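Local structure of Lmo0794 protein (Listeria monocytogenes, 3EW7) at residues G4-T9 with V65-G70; S14-E19 with D189-V194; L98-G103 with W150-P155. The protein is of unknown function but probably binds NAD(P) and may act as an oxidoreductase with a Rossmann fold. The protein carries 3 engineered substitutions. One frame throughout, in Å; residues are numbered along the deposited sequence.

Overall arrangement
Contacts 1 and 3 lie within one parallel seven-stranded sheet and contact 2 lies on a face of it. The centres of contacts 1 and 3 are about 11 Å apart, and the two are joined because strands 64-67 and 97-101 are neighbours, with a probable hydrogen bond from Asp67 N to Leu99 O (2.6 Å). Every touching residue of both is buried, and main-chain hydrogen bonds link their strands. Contact 2 pairs helices 11-22 and 187-199, is only partly buried, and has no hydrogen bond between its segments. Its apolar side faces the sheet, where Ile16 meets Val66 of contact 1 and Tyr190 packs on Val101 of contact 3.

Contact 1. Residues G4-T9 with V65-G70; sequences GIIGAT and VVDAYG
Gly4, Ile5 and Ile6 pair in parallel with Val65, Val66 and Asp67, CA atoms 4.8 to 5.1 Å apart and the strand axes only 15° from parallel. Val66 is the central residue of the pairing: its N gives a hydrogen bond to Gly4 O (2.8 Å), and its O receives one from Ile6 N (2.9 Å). Just past the end of strand 64-67, Ala68 N reaches Ile6 O at 2.8 Å, but tilted 21° out of the carbonyl plane, as the 65-70 segment leaves the sheet. These are the first and fourth strands of a Rossmann sheet, adjacent at its centre. Gly7, third in the type II turn from Ile5 to Ala8, opens the glycine-rich sequence that leads from the first strand into helix 11-22; in related Rossmann proteins this turn borders the dinucleotide, and it probably does so here. The two sides of the sheet differ. On one, Ile6 CD1 packs on Val65 CG1 at 3.7 Å with the two side chains running obliquely; CG1 of Ile6 lies beside its backbone N (chi1 -63°) and carries CD1 back toward Val65, whereas CG2 approaches the edge of the Tyr69 ring near its plane. Helix 79-90 covers Asp67 here, and Asp67 OD1 accepts a weak hydrogen bond from Tyr69 N (3.3 Å). On the opposite side Ile5 and Val66 lie alongside each other and point the same way, CG1 of Ile5 being 4.2 Å from CB of Val66.

Contact 2. Residues S14-E19 with D189-V194; sequences SRILEE and DYAIAV
Ala191 points its methyl group toward helix 11-22, where CB meets two side chains one turn apart: Arg15 CB at 3.8 Å and Glu19 CB at 3.9 Å. Ile16 N comes equally near that methyl, and the CA atoms of Ile16 and Ala191 are only 4.6 Å apart, so the small residue marks where the backbones come together. Toward the sheet, Ile16 and Val194 cross at about a right angle. CD1 of Ile16 reaches over both branches of the valine, 3.9 Å from CG1 and 4.0 Å from CG2. The segment axes approach to 8.4 Å and are inclined by 57°. Such packing joins two helices on one side of a Rossmann sheet: helix 11-22 begins within the glycine-rich motif, whereas helix 187-199 belongs to the C-terminal part of the chain, and Val101 and Ile153 of the strands beneath receive Ile16 and Val194 respectively. Toward the outer side the character changes. Glu19, with CG anti to its backbone N (chi1 -176°) and a bend at the next bond (chi2 62°), lays CG against Ala191 O and swings its carboxylate obliquely across Ile192, OE1 lying 3.5 Å from CG1. This is van der Waals contact, the charge of Glu19 being met by a salt bridge from OE2 to Arg23. Arg15 touches through its CB, while the rest of its chain bends away, NE forming a long, weak ion pair with Glu188.

Contact 3. Residues L98-G103 with W150-P155; sequences LLVVGG and WTYISP
Strands 97-101 and 150-154, fifth and sixth in chain order, are neighbours in the Rossmann sheet, and Leu98 to Val101 pair in order with Trp150 to Ile153. Four hydrogen bonds of 2.6 to 2.8 Å join the segments, the donors passing from one to the other in turn: Thr151 N to Leu98 O, Val100 N to Thr151 O, Ile153 N to Val100 O and Gly102 N to Ile153 O. On one face Val100 crosses Tyr152 obliquely. CG1 of the valine meets CE1 of the ring at 3.4 Å, and the carbonyl Val100 O lies above one face of the ring, toward its rim. Helix 131-142 packs on that tyrosine and supplies Gln137 to its hydroxyl. The other face is mostly aliphatic, apart from Thr151, whose OG1 bonds His203 O and Arg97. CG1 of Ile153 is anti to the backbone N (chi1 -173°), which puts CG2 between the backbone N and the carbonyl carbon, 3.5 Å from Leu99 CD1 and 3.9 Å from Val101 CG2. Tyr190 and Val194 of helix 187-199 cover Ile153 there. Strand order 3-2-1-4-5-6-7 with helices on both faces marks the Rossmann fold of short-chain dehydrogenase relatives.

Contact 1. Residues G4-T9 with V65-G70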
loop_
_atom_site.group_PDB
_atom_site.type_symbol
_atom_site.label_atom_id
_atom_site.label_comp_id
_atom_site.label_asym_id
_atom_site.label_seq_id
_atom_site.Cartn_x
_atom_site.Cartn_y
_atom_site.Cartn_z
ATOM N N GLY A 4 -1.719 -2.176 -8.454
ATOM C CA GLY A 4 -1.566 -0.731 -8.396
ATOM C C GLY A 4 -0.927 -0.313 -7.084
ATOM O O GLY A 4 -1.354 -0.751 -6.020
ATOM N N ILE A 5 0.096 0.536 -7.147
ATOM C CA ILE A 5 0.775 0.968 -5.933
ATOM C C ILE A 5 0.665 2.456 -5.607
ATOM O O ILE A 5 1.201 3.310 -6.314
ATOM C CB ILE A 5 2.280 0.595 -5.958
ATOM C CG1 ILE A 5 2.454 -0.916 -6.114
ATOM C CG2 ILE A 5 2.950 1.044 -4.668
ATOM C CD1 ILE A 5 2.991 -1.341 -7.468
ATOM N N ILE A 6 -0.033 2.753 -4.519
ATOM C CA ILE A 6 -0.188 4.120 -4.051
ATOM C C ILE A 6 1.046 4.426 -3.207
ATOM O O ILE A 6 1.353 3.698 -2.256
ATOM C CB ILE A 6 -1.440 4.267 -3.173
ATOM C CG1 ILE A 6 -2.687 3.967 -4.009
ATOM C CG2 ILE A 6 -1.505 5.667 -2.584
ATOM C CD1 ILE A 6 -3.940 3.733 -3.191
ATOM N N GLY A 7 1.747 5.498 -3.564
ATOM C CA GLY A 7 2.948 5.885 -2.846
ATOM C C GLY A 7 4.166 5.217 -3.453
ATOM O O GLY A 7 5.155 4.957 -2.760
ATOM N N ALA A 8 4.095 4.958 -4.757
ATOM C CA ALA A 8 5.164 4.284 -5.481
ATOM C C ALA A 8 6.463 5.060 -5.601
ATOM O O ALA A 8 7.337 4.689 -6.385
ATOM C CB ALA A 8 4.669 3.892 -6.864
ATOM N N THR A 9 6.590 6.130 -4.823
ATOM C CA THR A 9 7.787 6.963 -4.835
ATOM C C THR A 9 8.552 6.866 -3.521
ATOM O O THR A 9 9.776 6.957 -3.501
ATOM C CB THR A 9 7.412 8.430 -5.103
ATOM O OG1 THR A 9 7.360 8.647 -6.517
ATOM C CG2 THR A 9 8.417 9.381 -4.455
ATOM N N VAL A 65 -4.503 -3.458 -4.747
ATOM C CA VAL A 65 -4.098 -2.072 -4.571
ATOM C C VAL A 65 -3.278 -1.984 -3.280
ATOM O O VAL A 65 -3.802 -2.193 -2.179
ATOM C CB VAL A 65 -5.320 -1.127 -4.472
ATOM C CG1 VAL A 65 -4.857 0.300 -4.225
ATOM C CG2 VAL A 65 -6.135 -1.193 -5.749
ATOM N N VAL A 66 -1.986 -1.705 -3.426
ATOM C CA VAL A 66 -1.102 -1.569 -2.274
ATOM C C VAL A 66 -1.134 -0.138 -1.780
ATOM O O VAL A 66 -0.745 0.777 -2.497
ATOM C CB VAL A 66 0.359 -1.915 -2.617
ATOM C CG1 VAL A 66 1.265 -1.545 -1.445
ATOM C CG2 VAL A 66 0.486 -3.395 -2.912
ATOM N N ASP A 67 -1.610 0.055 -0.558
ATOM C CA ASP A 67 -1.661 1.390 0.008
ATOM C C ASP A 67 -0.363 1.652 0.758
ATOM O O ASP A 67 -0.213 1.277 1.928
ATOM C CB ASP A 67 -2.863 1.548 0.954
ATOM C CG ASP A 67 -2.971 2.961 1.532
ATOM O OD1 ASP A 67 -2.196 3.846 1.101
ATOM O OD2 ASP A 67 -3.833 3.188 2.411
ATOM N N ALA A 68 0.586 2.263 0.061
ATOM C CA ALA A 68 1.861 2.600 0.657
ATOM C C ALA A 68 1.904 4.123 0.672
ATOM O O ALA A 68 2.773 4.759 0.067
ATOM C CB ALA A 68 2.981 2.040 -0.168
ATOM N N TYR A 69 0.930 4.703 1.359
ATOM C CA TYR A 69 0.807 6.143 1.470
ATOM C C TYR A 69 1.741 6.680 2.540
ATOM O O TYR A 69 1.997 6.014 3.548
ATOM C CB TYR A 69 -0.626 6.492 1.832
ATOM C CG TYR A 69 -0.926 7.968 1.874
ATOM C CD1 TYR A 69 -1.052 8.703 0.696
ATOM C CD2 TYR A 69 -1.156 8.618 3.090
ATOM C CE1 TYR A 69 -1.412 10.047 0.725
ATOM C CE2 TYR A 69 -1.512 9.960 3.129
ATOM C CZ TYR A 69 -1.642 10.663 1.946
ATOM O OH TYR A 69 -2.030 11.979 1.972
ATOM N N GLY A 70 2.239 7.894 2.319
ATOM C CA GLY A 70 3.129 8.517 3.284
ATOM C C GLY A 70 4.527 8.764 2.751
ATOM O O GLY A 70 5.496 8.219 3.272
#

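Contact 2. Residues S14-E19 with D189-V194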
loop_
_atom_site.group_PDB
_atom_site.type_symbol
_atom_site.label_atom_id
_atom_site.label_comp_id
_atom_site.label_asym_id
_atom_site.label_seq_id
_atom_site.Cartn_x
_atom_site.Cartn_y
_atom_site.Cartn_z
ATOM N N SER A 14 8.368 2.171 -3.149
ATOM C CA SER A 14 9.322 2.138 -4.242
ATOM C C SER A 14 9.815 0.715 -4.540
ATOM O O SER A 14 9.916 0.305 -5.710
ATOM C CB SER A 14 10.498 3.047 -3.902
ATOM O OG SER A 14 11.100 3.540 -5.079
ATOM N N ARG A 15 10.122 -0.037 -3.486
ATOM C CA ARG A 15 10.608 -1.400 -3.658
ATOM C C ARG A 15 9.430 -2.291 -3.972
ATOM O O ARG A 15 9.486 -3.091 -4.899
ATOM C CB ARG A 15 11.283 -1.930 -2.389
ATOM C CG ARG A 15 11.786 -0.872 -1.425
ATOM C CD ARG A 15 13.201 -0.390 -1.723
ATOM N NE ARG A 15 13.842 -1.124 -2.814
ATOM C CZ ARG A 15 14.082 -0.614 -4.020
ATOM N NH1 ARG A 15 13.735 0.640 -4.301
ATOM N NH2 ARG A 15 14.674 -1.362 -4.943
ATOM N N ILE A 16 8.366 -2.160 -3.187
ATOM C CA ILE A 16 7.191 -2.970 -3.418
ATOM C C ILE A 16 6.913 -2.978 -4.910
ATOM O O ILE A 16 6.577 -4.009 -5.491
ATOM C CB ILE A 16 5.984 -2.426 -2.658
ATOM C CG1 ILE A 16 6.203 -2.648 -1.157
ATOM C CG2 ILE A 16 4.714 -3.110 -3.136
ATOM C CD1 ILE A 16 5.006 -2.317 -0.287
ATOM N N LEU A 17 7.102 -1.833 -5.544
ATOM C CA LEU A 17 6.873 -1.741 -6.972
ATOM C C LEU A 17 7.913 -2.530 -7.736
ATOM O O LEU A 17 7.559 -3.327 -8.606
ATOM C CB LEU A 17 6.875 -0.280 -7.430
ATOM C CG LEU A 17 6.725 -0.091 -8.945
ATOM C CD1 LEU A 17 5.865 1.124 -9.273
ATOM C CD2 LEU A 17 8.118 0.020 -9.563
ATOM N N GLU A 18 9.190 -2.310 -7.427
ATOM C CA GLU A 18 10.264 -3.044 -8.111
ATOM C C GLU A 18 10.033 -4.547 -8.023
ATOM O O GLU A 18 9.935 -5.226 -9.042
ATOM C CB GLU A 18 11.641 -2.708 -7.514
ATOM C CG GLU A 18 12.257 -1.402 -8.023
ATOM C CD GLU A 18 12.253 -1.304 -9.549
ATOM O OE1 GLU A 18 12.727 -2.255 -10.219
ATOM O OE2 GLU A 18 11.776 -0.270 -10.078
ATOM N N GLU A 19 9.948 -5.044 -6.790
ATOM C CA GLU A 19 9.713 -6.458 -6.491
ATOM C C GLU A 19 8.526 -6.980 -7.296
ATOM O O GLU A 19 8.565 -8.088 -7.837
ATOM C CB GLU A 19 9.435 -6.629 -4.991
ATOM C CG GLU A 19 9.264 -8.065 -4.525
ATOM C CD GLU A 19 10.513 -8.894 -4.737
ATOM O OE1 GLU A 19 11.615 -8.336 -4.572
ATOM O OE2 GLU A 19 10.398 -10.096 -5.054
ATOM N N ASP A 189 13.441 -6.682 1.788
ATOM C CA ASP A 189 12.969 -7.944 2.354
ATOM C C ASP A 189 11.474 -7.806 2.610
ATOM O O ASP A 189 10.705 -8.743 2.390
ATOM C CB ASP A 189 13.669 -8.273 3.678
ATOM C CG ASP A 189 15.140 -8.610 3.504
ATOM O OD1 ASP A 189 15.491 -9.337 2.541
ATOM O OD2 ASP A 189 15.946 -8.160 4.348
ATOM N N TYR A 190 11.082 -6.620 3.072
ATOM C CA TYR A 190 9.698 -6.306 3.377
ATOM C C TYR A 190 8.884 -6.377 2.092
ATOM O O TYR A 190 7.746 -6.852 2.094
ATOM C CB TYR A 190 9.617 -4.908 4.008
ATOM C CG TYR A 190 8.282 -4.557 4.644
ATOM C CD1 TYR A 190 7.639 -5.449 5.505
ATOM C CD2 TYR A 190 7.667 -3.331 4.388
ATOM C CE1 TYR A 190 6.408 -5.130 6.090
ATOM C CE2 TYR A 190 6.443 -3.003 4.969
ATOM C CZ TYR A 190 5.819 -3.907 5.816
ATOM O OH TYR A 190 4.603 -3.593 6.372
ATOM N N ALA A 191 9.472 -5.917 0.992
ATOM C CA ALA A 191 8.793 -5.957 -0.302
ATOM C C ALA A 191 8.562 -7.405 -0.732
ATOM O O ALA A 191 7.538 -7.730 -1.334
ATOM C CB ALA A 191 9.616 -5.233 -1.347
ATOM N N ILE A 192 9.523 -8.272 -0.425
ATOM C CA ILE A 192 9.422 -9.688 -0.767
ATOM C C ILE A 192 8.279 -10.336 0.009
ATOM O O ILE A 192 7.539 -11.150 -0.530
ATOM C CB ILE A 192 10.742 -10.408 -0.458
ATOM C CG1 ILE A 192 11.773 -10.032 -1.529
ATOM C CG2 ILE A 192 10.516 -11.919 -0.372
ATOM C CD1 ILE A 192 13.217 -10.222 -1.099
ATOM N N ALA A 193 8.149 -9.967 1.279
ATOM C CA ALA A 193 7.081 -10.483 2.113
ATOM C C ALA A 193 5.776 -9.961 1.525
ATOM O O ALA A 193 4.870 -10.740 1.239
ATOM C CB ALA A 193 7.245 -9.990 3.551
ATOM N N VAL A 194 5.691 -8.642 1.334
ATOM C CA VAL A 194 4.483 -8.024 0.786
ATOM C C VAL A 194 4.019 -8.761 -0.469
ATOM O O VAL A 194 2.869 -9.193 -0.559
ATOM C CB VAL A 194 4.705 -6.508 0.461
ATOM C CG1 VAL A 194 3.586 -5.983 -0.423
ATOM C CG2 VAL A 194 4.731 -5.695 1.752
#

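Contact 3. Residues L98-G103 with W150-P155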
loop_
_atom_site.group_PDB
_atom_site.type_symbol
_atom_site.label_atom_id
_atom_site.label_comp_id
_atom_site.label_asym_id
_atom_site.label_seq_id
_atom_site.Cartn_x
_atom_site.Cartn_y
_atom_site.Cartn_z
ATOM N N LEU A 98 -7.313 -4.697 -0.905
ATOM C CA LEU A 98 -6.610 -3.509 -0.451
ATOM C C LEU A 98 -5.553 -3.949 0.544
ATOM O O LEU A 98 -5.883 -4.428 1.625
ATOM C CB LEU A 98 -7.550 -2.508 0.216
ATOM C CG LEU A 98 -6.841 -1.219 0.645
ATOM C CD1 LEU A 98 -6.343 -0.456 -0.576
ATOM C CD2 LEU A 98 -7.781 -0.367 1.458
ATOM N N LEU A 99 -4.291 -3.804 0.163
ATOM C CA LEU A 99 -3.171 -4.178 1.017
ATOM C C LEU A 99 -2.602 -2.889 1.628
ATOM O O LEU A 99 -2.051 -2.044 0.920
ATOM C CB LEU A 99 -2.098 -4.881 0.178
ATOM C CG LEU A 99 -1.002 -5.749 0.809
ATOM C CD1 LEU A 99 -0.694 -5.308 2.229
ATOM C CD2 LEU A 99 -1.467 -7.187 0.822
ATOM N N VAL A 100 -2.738 -2.739 2.939
ATOM C CA VAL A 100 -2.242 -1.546 3.619
ATOM C C VAL A 100 -0.883 -1.817 4.259
ATOM O O VAL A 100 -0.738 -2.728 5.067
ATOM C CB VAL A 100 -3.238 -1.085 4.702
ATOM C CG1 VAL A 100 -2.983 0.356 5.066
ATOM C CG2 VAL A 100 -4.658 -1.260 4.198
ATOM N N VAL A 101 0.109 -1.006 3.909
ATOM C CA VAL A 101 1.468 -1.178 4.417
ATOM C C VAL A 101 1.864 -0.242 5.563
ATOM O O VAL A 101 1.856 0.975 5.392
ATOM C CB VAL A 101 2.471 -0.978 3.274
ATOM C CG1 VAL A 101 3.877 -1.224 3.769
ATOM C CG2 VAL A 101 2.127 -1.898 2.113
ATOM N N GLY A 102 2.226 -0.805 6.716
ATOM C CA GLY A 102 2.639 0.013 7.853
ATOM C C GLY A 102 4.138 -0.081 8.119
ATOM O O GLY A 102 4.867 -0.610 7.283
ATOM N N GLY A 103 4.607 0.422 9.265
ATOM C CA GLY A 103 6.033 0.346 9.583
ATOM C C GLY A 103 6.423 0.603 11.036
ATOM O O GLY A 103 7.259 1.459 11.306
ATOM N N TRP A 150 -9.459 -6.700 2.392
ATOM C CA TRP A 150 -8.304 -5.926 2.839
ATOM C C TRP A 150 -7.293 -6.737 3.646
ATOM O O TRP A 150 -7.593 -7.828 4.138
ATOM C CB TRP A 150 -8.768 -4.765 3.711
ATOM C CG TRP A 150 -9.410 -5.238 4.972
ATOM C CD1 TRP A 150 -10.694 -5.656 5.130
ATOM C CD2 TRP A 150 -8.775 -5.406 6.243
ATOM N NE1 TRP A 150 -10.902 -6.076 6.423
ATOM C CE2 TRP A 150 -9.736 -5.936 7.127
ATOM C CE3 TRP A 150 -7.478 -5.162 6.721
ATOM C CZ2 TRP A 150 -9.446 -6.226 8.463
ATOM C CZ3 TRP A 150 -7.192 -5.452 8.051
ATOM C CH2 TRP A 150 -8.176 -5.979 8.905
ATOM N N THR A 151 -6.091 -6.182 3.776
ATOM C CA THR A 151 -5.024 -6.788 4.568
ATOM C C THR A 151 -4.078 -5.694 5.028
ATOM O O THR A 151 -3.672 -4.839 4.244
ATOM C CB THR A 151 -4.187 -7.821 3.787
ATOM O OG1 THR A 151 -4.998 -8.943 3.427
ATOM C CG2 THR A 151 -3.042 -8.312 4.650
ATOM N N TYR A 152 -3.737 -5.714 6.310
ATOM C CA TYR A 152 -2.819 -4.727 6.845
ATOM C C TYR A 152 -1.528 -5.466 7.177
ATOM O O TYR A 152 -1.538 -6.435 7.939
ATOM C CB TYR A 152 -3.386 -4.084 8.106
ATOM C CG TYR A 152 -2.740 -2.757 8.449
ATOM C CD1 TYR A 152 -3.354 -1.553 8.103
ATOM C CD2 TYR A 152 -1.492 -2.705 9.085
ATOM C CE1 TYR A 152 -2.746 -0.340 8.375
ATOM C CE2 TYR A 152 -0.873 -1.493 9.359
ATOM C CZ TYR A 152 -1.505 -0.313 9.002
ATOM O OH TYR A 152 -0.903 0.893 9.260
ATOM N N ILE A 153 -0.421 -5.008 6.598
ATOM C CA ILE A 153 0.872 -5.644 6.832
ATOM C C ILE A 153 1.878 -4.772 7.595
ATOM O O ILE A 153 2.071 -3.593 7.279
ATOM C CB ILE A 153 1.508 -6.106 5.490
ATOM C CG1 ILE A 153 2.776 -6.911 5.766
ATOM C CG2 ILE A 153 1.817 -4.907 4.607
ATOM C CD1 ILE A 153 3.396 -7.494 4.519
ATOM N N SER A 154 2.496 -5.375 8.609
ATOM C CA SER A 154 3.499 -4.717 9.437
ATOM C C SER A 154 4.820 -5.463 9.302
ATOM O O SER A 154 4.845 -6.682 9.138
ATOM C CB SER A 154 3.072 -4.710 10.906
ATOM O OG SER A 154 1.988 -3.824 11.118
ATOM N N PRO A 155 5.938 -4.730 9.362
ATOM C CA PRO A 155 7.271 -5.320 9.247
ATOM C C PRO A 155 7.697 -5.984 10.542
ATOM O O PRO A 155 7.202 -5.653 11.622
ATOM C CB PRO A 155 8.135 -4.121 8.915
ATOM C CG PRO A 155 7.507 -3.063 9.744
ATOM C CD PRO A 155 6.032 -3.265 9.481
#